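Local coordinates for EDD domain protein, DegV family (Ruminococcus gnavus, PDB 3JR7) that has no established function but, as a DegV-family protein, probably binds a lipid such as a fatty acid, at residues E86-M89 against E90-C94. Residues are numbered along the deposited sequence; the frame is centred on the assembly and turned at random.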
loop_
_atom_site.group_PDB
_atom_site.type_symbol
_atom_site.label_atom_id
_atom_site.label_comp_id
_atom_site.label_asym_id
_atom_site.label_seq_id
_atom_site.Cartn_x
_atom_site.Cartn_y
_atom_site.Cartn_z
ATOM N N GLU A 86 10.527 8.954 -15.721
ATOM C CA GLU A 86 10.587 10.377 -15.968
ATOM C C GLU A 86 9.671 11.115 -15.027
ATOM O O GLU A 86 10.022 12.185 -14.557
ATOM C CB GLU A 86 10.222 10.690 -17.422
ATOM C CG GLU A 86 11.314 10.190 -18.400
ATOM C CD GLU A 86 11.320 8.646 -18.615
ATOM O OE1 GLU A 86 10.257 7.986 -18.425
ATOM O OE2 GLU A 86 12.396 8.119 -19.037
ATOM N N ARG A 87 8.498 10.541 -14.748
ATOM C CA ARG A 87 7.624 11.134 -13.771
ATOM C C ARG A 87 8.258 11.151 -12.379
ATOM O O ARG A 87 8.064 12.092 -11.624
ATOM C CB ARG A 87 6.306 10.394 -13.671
ATOM C CG ARG A 87 5.121 11.327 -13.526
ATOM C CD ARG A 87 4.317 11.385 -14.853
ATOM N NE ARG A 87 4.283 10.022 -15.393
ATOM C CZ ARG A 87 3.672 8.973 -14.809
ATOM N NH1 ARG A 87 2.959 9.123 -13.661
ATOM N NH2 ARG A 87 3.781 7.772 -15.399
ATOM N N TYR A 88 8.955 10.084 -12.009
ATOM C CA TYR A 88 9.594 10.066 -10.697
ATOM C C TYR A 88 10.686 11.126 -10.646
ATOM O O TYR A 88 10.792 11.900 -9.680
ATOM C CB TYR A 88 10.149 8.692 -10.394
ATOM C CG TYR A 88 9.166 7.727 -9.769
ATOM C CD1 TYR A 88 8.710 7.926 -8.459
ATOM C CD2 TYR A 88 8.789 6.545 -10.431
ATOM C CE1 TYR A 88 7.867 7.056 -7.878
ATOM C CE2 TYR A 88 7.965 5.617 -9.810
ATOM C CZ TYR A 88 7.503 5.909 -8.540
ATOM O OH TYR A 88 6.692 5.028 -7.900
HETATM N N MSE A 89 11.488 11.176 -11.717
HETATM C CA MSE A 89 12.550 12.195 -11.785
HETATM C C MSE A 89 12.021 13.598 -11.571
HETATM O O MSE A 89 12.578 14.373 -10.793
HETATM C CB MSE A 89 13.319 12.132 -13.111
HETATM C CG MSE A 89 14.514 13.100 -13.124
HETATM SE SE MSE A 89 15.230 13.377 -14.916
HETATM C CE MSE A 89 13.969 14.792 -15.438
ATOM N N GLU A 90 10.950 13.932 -12.257
ATOM C CA GLU A 90 10.367 15.259 -12.132
ATOM C C GLU A 90 9.881 15.539 -10.703
ATOM O O GLU A 90 10.000 16.662 -10.216
ATOM C CB GLU A 90 9.222 15.436 -13.146
ATOM C CG GLU A 90 9.711 15.429 -14.611
ATOM C CD GLU A 90 8.599 15.208 -15.666
ATOM O OE1 GLU A 90 7.396 15.244 -15.304
ATOM O OE2 GLU A 90 8.949 14.994 -16.864
ATOM N N SER A 91 9.360 14.524 -10.015
ATOM C CA SER A 91 8.925 14.701 -8.625
ATOM C C SER A 91 10.100 14.925 -7.672
ATOM O O SER A 91 9.936 15.508 -6.604
ATOM C CB SER A 91 8.087 13.518 -8.148
ATOM O OG SER A 91 8.906 12.360 -7.843
ATOM N N TYR A 92 11.278 14.445 -8.039
ATOM C CA TYR A 92 12.463 14.630 -7.193
ATOM C C TYR A 92 13.000 16.059 -7.331
ATOM O O TYR A 92 13.602 16.628 -6.422
ATOM C CB TYR A 92 13.565 13.621 -7.557
ATOM C CG TYR A 92 13.197 12.159 -7.552
ATOM C CD1 TYR A 92 12.058 11.685 -6.880
ATOM C CD2 TYR A 92 13.993 11.229 -8.219
ATOM C CE1 TYR A 92 11.727 10.320 -6.883
ATOM C CE2 TYR A 92 13.690 9.898 -8.214
ATOM C CZ TYR A 92 12.540 9.435 -7.549
ATOM O OH TYR A 92 12.254 8.082 -7.545
ATOM N N HIS A 93 12.810 16.645 -8.498
ATOM C CA HIS A 93 13.361 17.980 -8.777
ATOM C C HIS A 93 12.460 19.052 -8.152
ATOM O O HIS A 93 11.363 19.358 -8.667
ATOM C CB HIS A 93 13.447 18.127 -10.293
ATOM C CG HIS A 93 14.035 19.422 -10.760
ATOM N ND1 HIS A 93 15.295 19.843 -10.394
ATOM C CD2 HIS A 93 13.566 20.346 -11.626
ATOM C CE1 HIS A 93 15.554 20.999 -10.971
ATOM N NE2 HIS A 93 14.527 21.316 -11.734
ATOM N N CYS A 94 12.914 19.598 -7.021
ATOM C CA CYS A 94 12.164 20.584 -6.235
ATOM C C CYS A 94 13.079 21.155 -5.156
ATOM O O CYS A 94 14.223 20.770 -5.037
ATOM C CB CYS A 94 10.938 19.956 -5.576
ATOM S SG CYS A 94 11.375 18.641 -4.372
#
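Y88 O takes two hydrogen bonds from the next turn of helix 85-92: S91 OG reaches it at 2.7 Å, in the carbonyl plane and on a lone pair, while Y92 N donates to it at 3.1 Å through a bent bond, N-H...O 136°. The serine hydroxyl gets there because chi1 is 76°, which sets OG between its own backbone N and carbonyl carbon and lets it fold back on the helix. The ring of Y92 lies over the same oxygen, with Y88 O 3.0 Å above its plane and offset toward the rim. Beyond that carbonyl the two tyrosines cross obliquely, Y92 OH standing 3.6 Å from Y88 CB. Both phenol ends find their partners on helix 111-126, Y92 OH on A115 O and Y88 OH on S111 OG. An alanine in place of Y92 would probably leave A115 O without this hydroxyl and strip the cover from one side of Y88 O. Upstream, E90 N bonds E86 O and S91 N bonds R87 O, ordinary i to i+4 links. M89 O receives H93 N at 3.2 Å and a weak bond from Y92 N as H93 leaves helical geometry; E90 O has a weak bond from H93 N. S91 O then meets K23 NZ of strand 22-27, and Y92 O meets K129 NZ, which also takes C94 O from the turn beyond. The chemistry implies a helix end whose last carbonyls are met by lysine ammonium groups, its inner side packed on I25 and V101 of the mixed sheet and tied through tyrosine hydroxyls to helix 111-126.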